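Local coordinates for Box C/D snoRNA protein 1 (Saccharomyces cerevisiae, PDB 6THL) that is required for the accumulation of box C/D snoRNAs in ribosome biogenesis, this chain being the part that holds its BCD1 domain, at residues V15-R26 and L155-T165; M136-L144 and L175-H183. All blocks are in the same frame, centred on the assembly; numbering follows the deposited sequence.

Both contacts pair strands in parallel, but in different sheets of the chain. Interaction 1 sets strand 15-18 beside strand 159-161 in a small three-stranded mixed sheet. Interaction 2 adds strand 180-181 to strand 140-143 at one end of the larger mixed sheet. Their centres lie about 16 Å apart, and their segments alternate along the chain. They touch directly where CD1 of Ile161 packs at 3.6 Å from CA of Asp137. Residues 155-165 run on into strand 165-169, which belongs to the larger sheet and borders interaction 2 through Phe167. A chain of another protein reaches seven residues of interaction 1 and one of interaction 2.

Interaction 1: residues V15-R26 and L155-T165; sequences VNCLMLPKGMQR and LKNTTVIEFPT
Leu155 meets Val15 first, its CB lying 3.4 Å from Val15 CG2. Thr158 O then accepts the N-H of Asn16. At Thr159, OG1 takes a bond from Asn16 ND2 at 2.6 Å, the two side chains side by side. Val160 bonds through both backbone groups, to Asn16 O and from Leu18 N, while its CG2 packs against Val15 CG1 and Cys17 SG. Ile161 O is gripped by Arg26 NE at 2.8 Å, with the donor above the carbonyl plane, and more weakly by Arg26 NH2. Glu162 bends at chi2 (-89°), which carries OE1 back to the backbone N-H of Leu20 in a nearly straight hydrogen bond, modelled very short. The Arg26 guanidinium lies flat on one face of the Phe163 ring, planes at 15° and centres 3.6 Å apart. NH2 lies over the ring centre, a cation-pi contact as well, and bonds weakly to Phe163 O. Arg26 NH1 forms a salt bridge with Glu46, whose OE2 also bonds to Thr165 OG1. Arg26 NE also pairs with an acidic side chain on the chain of another protein. Within this chain, strand 159-161 is the outermost strand of a small mixed sheet, parallel to strand 15-18, followed by a buried arginine-aromatic stack.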
# COMPACT_ATOMS: atom_id res chain seq x y z
N VAL B 15 -20.19 -19.11 12.83
CA VAL B 15 -19.46 -17.88 13.03
C VAL B 15 -20.23 -16.69 12.51
O VAL B 15 -20.73 -16.71 11.36
CB VAL B 15 -18.12 -17.89 12.30
CG1 VAL B 15 -17.50 -16.50 12.36
CG2 VAL B 15 -17.21 -18.91 12.94
N ASN B 16 -20.29 -15.66 13.36
CA ASN B 16 -20.97 -14.44 12.99
C ASN B 16 -20.02 -13.47 12.27
O ASN B 16 -19.18 -12.85 12.93
CB ASN B 16 -21.58 -13.78 14.21
CG ASN B 16 -22.17 -12.43 13.89
OD1 ASN B 16 -23.21 -12.31 13.23
ND2 ASN B 16 -21.51 -11.39 14.34
N CYS B 17 -20.17 -13.33 10.93
CA CYS B 17 -19.16 -12.60 10.09
C CYS B 17 -19.57 -11.22 9.66
O CYS B 17 -20.49 -11.08 8.88
CB CYS B 17 -18.77 -13.41 8.86
SG CYS B 17 -18.37 -15.07 9.36
N LEU B 18 -18.89 -10.19 10.13
CA LEU B 18 -19.20 -8.83 9.68
C LEU B 18 -18.51 -8.57 8.34
O LEU B 18 -17.32 -8.83 8.16
CB LEU B 18 -18.79 -7.76 10.69
CG LEU B 18 -19.44 -7.95 12.05
CD1 LEU B 18 -19.00 -6.86 13.02
CD2 LEU B 18 -20.94 -7.95 11.85
N MET B 19 -19.32 -8.07 7.42
CA MET B 19 -18.92 -7.92 6.05
C MET B 19 -18.80 -6.43 5.77
O MET B 19 -19.71 -5.64 6.01
CB MET B 19 -19.94 -8.63 5.15
CG MET B 19 -19.95 -10.14 5.40
SD MET B 19 -18.48 -10.94 4.71
CE MET B 19 -18.04 -12.03 6.04
N LEU B 20 -17.64 -6.05 5.27
CA LEU B 20 -17.36 -4.68 4.96
C LEU B 20 -17.85 -4.42 3.54
O LEU B 20 -18.01 -5.37 2.75
CB LEU B 20 -15.86 -4.48 5.11
CG LEU B 20 -15.36 -4.69 6.57
CD1 LEU B 20 -13.84 -4.57 6.67
CD2 LEU B 20 -16.03 -3.71 7.55
N PRO B 21 -18.10 -3.15 3.18
CA PRO B 21 -18.26 -2.85 1.74
C PRO B 21 -17.05 -3.33 0.96
O PRO B 21 -15.91 -3.27 1.43
CB PRO B 21 -18.35 -1.34 1.67
CG PRO B 21 -18.24 -0.82 3.05
CD PRO B 21 -17.87 -1.95 3.98
N LYS B 22 -17.33 -3.83 -0.23
CA LYS B 22 -16.37 -4.59 -1.05
C LYS B 22 -15.13 -3.77 -1.48
O LYS B 22 -14.00 -4.31 -1.61
CB LYS B 22 -17.11 -5.17 -2.28
CG LYS B 22 -17.85 -6.50 -2.03
CD LYS B 22 -19.33 -6.48 -2.46
CE LYS B 22 -20.15 -7.59 -1.78
NZ LYS B 22 -21.62 -7.53 -2.09
N GLY B 23 -15.34 -2.47 -1.65
CA GLY B 23 -14.25 -1.53 -1.90
C GLY B 23 -13.14 -1.64 -0.88
O GLY B 23 -12.02 -1.28 -1.18
N MET B 24 -13.43 -2.14 0.33
CA MET B 24 -12.47 -2.06 1.41
C MET B 24 -11.40 -3.09 1.17
O MET B 24 -11.69 -4.18 0.72
CB MET B 24 -13.14 -2.25 2.77
CG MET B 24 -14.15 -1.18 3.14
SD MET B 24 -13.41 0.43 3.44
CE MET B 24 -14.84 1.42 3.04
N GLN B 25 -10.16 -2.71 1.45
CA GLN B 25 -9.02 -3.57 1.22
C GLN B 25 -9.29 -4.95 1.83
O GLN B 25 -9.13 -5.98 1.16
CB GLN B 25 -7.75 -2.92 1.79
CG GLN B 25 -6.50 -3.70 1.47
CD GLN B 25 -5.24 -2.87 1.39
OE1 GLN B 25 -5.07 -2.10 0.45
NE2 GLN B 25 -4.33 -3.05 2.35
N ARG B 26 -9.76 -4.97 3.08
CA ARG B 26 -9.97 -6.21 3.81
C ARG B 26 -10.96 -7.08 3.06
O ARG B 26 -10.80 -8.31 2.98
CB ARG B 26 -10.48 -6.00 5.24
CG ARG B 26 -10.68 -7.30 6.03
CD ARG B 26 -10.69 -7.14 7.56
NE ARG B 26 -10.65 -8.47 8.18
CZ ARG B 26 -9.58 -9.04 8.74
NH1 ARG B 26 -8.46 -8.37 8.89
NH2 ARG B 26 -9.68 -10.28 9.22
N LEU B 155 -14.15 -20.97 16.64
CA LEU B 155 -14.76 -19.80 16.07
C LEU B 155 -16.26 -19.83 16.21
O LEU B 155 -16.90 -18.80 16.04
CB LEU B 155 -14.33 -19.64 14.59
CG LEU B 155 -12.88 -19.16 14.25
CD1 LEU B 155 -12.54 -19.28 12.77
CD2 LEU B 155 -12.64 -17.73 14.69
N LYS B 156 -16.83 -20.98 16.59
CA LYS B 156 -18.27 -21.22 16.39
C LYS B 156 -19.21 -20.10 16.85
O LYS B 156 -20.01 -19.59 16.06
CB LYS B 156 -18.72 -22.54 16.99
CG LYS B 156 -20.13 -22.93 16.59
CD LYS B 156 -20.55 -24.21 17.30
CE LYS B 156 -21.92 -24.72 16.87
NZ LYS B 156 -22.28 -25.96 17.62
N ASN B 157 -19.15 -19.71 18.12
CA ASN B 157 -20.08 -18.68 18.60
C ASN B 157 -19.28 -17.41 18.85
O ASN B 157 -19.30 -16.89 19.94
CB ASN B 157 -20.79 -19.20 19.86
CG ASN B 157 -22.18 -18.63 20.06
OD1 ASN B 157 -22.98 -18.55 19.13
ND2 ASN B 157 -22.50 -18.26 21.30
N THR B 158 -18.53 -16.97 17.84
CA THR B 158 -17.77 -15.70 17.92
C THR B 158 -18.24 -14.75 16.87
O THR B 158 -19.16 -15.02 16.09
CB THR B 158 -16.25 -15.87 17.63
OG1 THR B 158 -16.08 -16.68 16.46
CG2 THR B 158 -15.49 -16.44 18.82
N THR B 159 -17.58 -13.61 16.83
CA THR B 159 -17.70 -12.73 15.69
C THR B 159 -16.32 -12.44 15.09
O THR B 159 -15.32 -12.31 15.84
CB THR B 159 -18.48 -11.47 16.09
OG1 THR B 159 -19.84 -11.86 16.30
CG2 THR B 159 -18.40 -10.35 15.02
N VAL B 160 -16.27 -12.38 13.75
CA VAL B 160 -15.07 -11.89 13.06
C VAL B 160 -15.38 -10.73 12.18
O VAL B 160 -16.50 -10.56 11.74
CB VAL B 160 -14.37 -12.95 12.23
CG1 VAL B 160 -13.66 -13.95 13.15
CG2 VAL B 160 -15.37 -13.63 11.30
N ILE B 161 -14.39 -9.89 11.94
CA ILE B 161 -14.54 -8.92 10.88
C ILE B 161 -14.01 -9.60 9.64
O ILE B 161 -12.78 -9.78 9.43
CB ILE B 161 -13.81 -7.62 11.18
CG1 ILE B 161 -14.65 -6.85 12.20
CG2 ILE B 161 -13.71 -6.79 9.91
CD1 ILE B 161 -13.91 -5.77 12.92
N GLU B 162 -14.97 -10.06 8.85
CA GLU B 162 -14.72 -10.80 7.61
C GLU B 162 -14.16 -12.21 7.87
O GLU B 162 -14.51 -13.18 7.17
CB GLU B 162 -13.81 -10.00 6.65
CG GLU B 162 -14.36 -8.66 6.19
CD GLU B 162 -15.20 -8.73 4.93
OE1 GLU B 162 -15.96 -7.76 4.70
OE2 GLU B 162 -15.11 -9.71 4.17
N PHE B 163 -13.29 -12.32 8.85
CA PHE B 163 -12.49 -13.52 8.98
C PHE B 163 -11.51 -13.26 10.11
O PHE B 163 -11.02 -12.13 10.28
CB PHE B 163 -11.73 -13.92 7.66
CG PHE B 163 -10.61 -12.97 7.23
CD1 PHE B 163 -9.31 -13.24 7.53
CD2 PHE B 163 -10.88 -11.83 6.50
CE1 PHE B 163 -8.29 -12.38 7.14
CE2 PHE B 163 -9.87 -10.96 6.11
CZ PHE B 163 -8.58 -11.25 6.41
N PRO B 164 -11.23 -14.31 10.88
CA PRO B 164 -10.39 -14.19 12.06
C PRO B 164 -9.08 -13.45 11.83
O PRO B 164 -8.43 -13.62 10.79
CB PRO B 164 -10.09 -15.65 12.42
CG PRO B 164 -10.42 -16.44 11.20
CD PRO B 164 -11.56 -15.71 10.58
N THR B 165 -8.72 -12.64 12.80
CA THR B 165 -7.38 -12.13 12.92
C THR B 165 -6.81 -12.85 14.16
O THR B 165 -7.56 -13.12 15.11
CB THR B 165 -7.43 -10.60 13.10
OG1 THR B 165 -8.16 -10.02 12.00
CG2 THR B 165 -6.05 -10.01 13.22

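Interaction 2: residues M136-L144 and L175-H183; sequences MDSKKLVEL and LPEGYEVLH
Lys139 and Tyr179 each turn CG anti to their own carbonyl carbon, at chi1 -55° and -71°, which carries Lys139 CG and CD on across the tyrosine ring. Lys139 CB already lies over one face, 4.1 Å from the Tyr179 ring centroid, as a CH-pi contact. Leu141 CD2 comes to the ring edge instead, 3.7 Å from Tyr179 CD2. The other branch, Leu141 CD1, also touches the tyrosine and lies 3.9 Å from Leu175 CD2. Lys140 bends at chi2 and chi4 and Glu180 bends at chi2. Lys140 NZ then reaches Glu180 OE1 at 3.1 Å, nearly along its C-O axis, in a salt bridge on the face away from Leu141 and Val181. Three backbone bonds join the strands: Glu180 N to Lys139 O, Leu141 N to Glu180 O, and Leu182 N to Leu141 O. The first is almost straight, with an N-H...O angle of 170°. A type II turn from Pro176 to Tyr179 leads into strand 180-181. Before strand 140-143, Ser138 OG accepts from Lys140 N in an ST turn and also bonds to Thr127 O. Strand 140-143 runs between parallel strand 180-181 and antiparallel strand 122-126. Leu141, Leu175 and Tyr179 all meet Phe167 of strand 165-169.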
# COMPACT_ATOMS: atom_id res chain seq x y z
N MET B 136 -17.75 -2.45 13.73
CA MET B 136 -16.69 -1.82 14.51
C MET B 136 -15.55 -2.72 14.94
O MET B 136 -15.78 -3.71 15.63
CB MET B 136 -17.32 -1.16 15.75
CG MET B 136 -16.38 -0.28 16.55
SD MET B 136 -17.19 1.18 17.26
CE MET B 136 -18.30 0.52 18.51
N ASP B 137 -14.33 -2.34 14.56
CA ASP B 137 -13.05 -2.98 14.99
C ASP B 137 -12.95 -3.11 16.54
O ASP B 137 -13.71 -2.48 17.25
CB ASP B 137 -11.92 -2.09 14.45
CG ASP B 137 -10.51 -2.72 14.45
OD1 ASP B 137 -10.27 -3.84 14.94
OD2 ASP B 137 -9.62 -2.03 13.92
N SER B 138 -12.05 -3.92 17.06
CA SER B 138 -11.87 -4.09 18.50
C SER B 138 -10.40 -4.23 18.94
O SER B 138 -9.52 -4.62 18.17
CB SER B 138 -12.67 -5.30 19.00
OG SER B 138 -12.36 -5.63 20.35
N LYS B 139 -10.13 -3.88 20.19
CA LYS B 139 -8.80 -4.05 20.75
C LYS B 139 -8.90 -4.86 22.04
O LYS B 139 -7.96 -4.88 22.85
CB LYS B 139 -8.17 -2.69 20.96
CG LYS B 139 -8.17 -1.89 19.67
CD LYS B 139 -7.17 -0.76 19.64
CE LYS B 139 -7.54 0.19 18.52
NZ LYS B 139 -6.55 1.30 18.35
N LYS B 140 -10.03 -5.55 22.20
CA LYS B 140 -10.26 -6.44 23.30
C LYS B 140 -9.94 -7.80 22.77
O LYS B 140 -10.58 -8.25 21.83
CB LYS B 140 -11.75 -6.43 23.73
CG LYS B 140 -12.33 -5.10 24.22
CD LYS B 140 -11.54 -4.51 25.36
CE LYS B 140 -12.14 -3.19 25.73
NZ LYS B 140 -11.07 -2.26 26.20
N LEU B 141 -8.98 -8.47 23.39
CA LEU B 141 -8.58 -9.79 22.93
C LEU B 141 -8.98 -10.86 23.94
O LEU B 141 -9.10 -10.57 25.14
CB LEU B 141 -7.08 -9.82 22.65
CG LEU B 141 -6.62 -8.64 21.78
CD1 LEU B 141 -5.11 -8.64 21.65
CD2 LEU B 141 -7.30 -8.64 20.40
N VAL B 142 -9.24 -12.06 23.42
CA VAL B 142 -9.34 -13.30 24.21
C VAL B 142 -8.30 -14.30 23.69
O VAL B 142 -8.28 -14.66 22.51
CB VAL B 142 -10.75 -13.96 24.18
CG1 VAL B 142 -11.70 -13.26 25.13
CG2 VAL B 142 -11.33 -14.01 22.78
N GLU B 143 -7.39 -14.68 24.58
CA GLU B 143 -6.56 -15.87 24.42
C GLU B 143 -7.39 -17.08 24.04
O GLU B 143 -8.49 -17.24 24.54
CB GLU B 143 -5.89 -16.13 25.76
CG GLU B 143 -5.23 -17.48 25.89
CD GLU B 143 -4.06 -17.38 26.82
OE1 GLU B 143 -4.08 -16.46 27.67
OE2 GLU B 143 -3.14 -18.20 26.68
N LEU B 144 -6.90 -17.93 23.15
CA LEU B 144 -7.66 -19.13 22.85
C LEU B 144 -6.83 -20.40 22.84
O LEU B 144 -5.62 -20.37 22.63
CB LEU B 144 -8.55 -18.98 21.62
CG LEU B 144 -7.93 -18.29 20.44
CD1 LEU B 144 -6.82 -19.16 19.91
CD2 LEU B 144 -9.00 -18.03 19.39
N LEU B 175 2.08 -7.85 22.72
CA LEU B 175 0.93 -7.49 21.89
C LEU B 175 0.96 -5.98 21.60
O LEU B 175 1.47 -5.22 22.39
CB LEU B 175 -0.38 -7.83 22.60
CG LEU B 175 -0.82 -9.29 22.78
CD1 LEU B 175 -1.81 -9.41 23.94
CD2 LEU B 175 -1.43 -9.85 21.51
N PRO B 176 0.41 -5.55 20.47
CA PRO B 176 0.40 -4.10 20.18
C PRO B 176 -0.26 -3.26 21.28
O PRO B 176 -1.06 -3.79 22.06
CB PRO B 176 -0.39 -4.00 18.88
CG PRO B 176 -1.03 -5.34 18.68
CD PRO B 176 -0.17 -6.34 19.37
N GLU B 177 0.08 -1.97 21.36
CA GLU B 177 -0.42 -1.10 22.45
C GLU B 177 -1.79 -0.62 22.07
O GLU B 177 -2.06 -0.45 20.90
CB GLU B 177 0.53 0.09 22.78
CG GLU B 177 0.38 1.40 22.00
CD GLU B 177 1.34 2.50 22.49
OE1 GLU B 177 1.16 3.67 22.12
OE2 GLU B 177 2.28 2.23 23.26
N GLY B 178 -2.64 -0.42 23.06
CA GLY B 178 -4.08 -0.22 22.80
C GLY B 178 -4.85 -1.52 22.96
O GLY B 178 -5.98 -1.51 23.41
N TYR B 179 -4.22 -2.64 22.58
CA TYR B 179 -4.82 -3.98 22.75
C TYR B 179 -4.76 -4.42 24.21
O TYR B 179 -3.72 -4.31 24.86
CB TYR B 179 -4.15 -5.02 21.82
CG TYR B 179 -4.54 -4.75 20.40
CD1 TYR B 179 -3.95 -3.70 19.72
CD2 TYR B 179 -5.56 -5.46 19.76
CE1 TYR B 179 -4.33 -3.37 18.44
CE2 TYR B 179 -5.95 -5.14 18.48
CZ TYR B 179 -5.32 -4.08 17.84
OH TYR B 179 -5.60 -3.67 16.58
N GLU B 180 -5.89 -4.92 24.71
CA GLU B 180 -6.02 -5.36 26.08
C GLU B 180 -6.67 -6.75 26.10
O GLU B 180 -7.72 -6.94 25.48
CB GLU B 180 -6.87 -4.36 26.83
CG GLU B 180 -7.15 -4.72 28.28
CD GLU B 180 -8.63 -4.74 28.59
OE1 GLU B 180 -9.33 -3.75 28.24
OE2 GLU B 180 -9.09 -5.76 29.15
N VAL B 181 -6.06 -7.70 26.80
CA VAL B 181 -6.60 -9.06 26.91
C VAL B 181 -7.47 -9.24 28.13
O VAL B 181 -7.12 -8.79 29.21
CB VAL B 181 -5.49 -10.10 27.11
CG1 VAL B 181 -6.13 -11.48 27.17
CG2 VAL B 181 -4.39 -9.96 26.05
N LEU B 182 -8.57 -9.97 27.95
CA LEU B 182 -9.57 -10.23 28.99
C LEU B 182 -9.43 -11.66 29.50
O LEU B 182 -9.54 -12.60 28.72
CB LEU B 182 -10.98 -10.09 28.39
CG LEU B 182 -11.62 -8.69 28.29
CD1 LEU B 182 -12.69 -8.58 27.19
CD2 LEU B 182 -12.22 -8.26 29.63
N HIS B 183 -9.23 -11.83 30.82
CA HIS B 183 -9.24 -13.17 31.48
C HIS B 183 -10.40 -13.32 32.45
O HIS B 183 -11.55 -13.33 32.04
CB HIS B 183 -7.95 -13.41 32.26
CG HIS B 183 -6.73 -12.85 31.60
ND1 HIS B 183 -5.99 -13.56 30.69
CD2 HIS B 183 -6.11 -11.65 31.73
CE1 HIS B 183 -4.97 -12.83 30.27
NE2 HIS B 183 -5.02 -11.66 30.89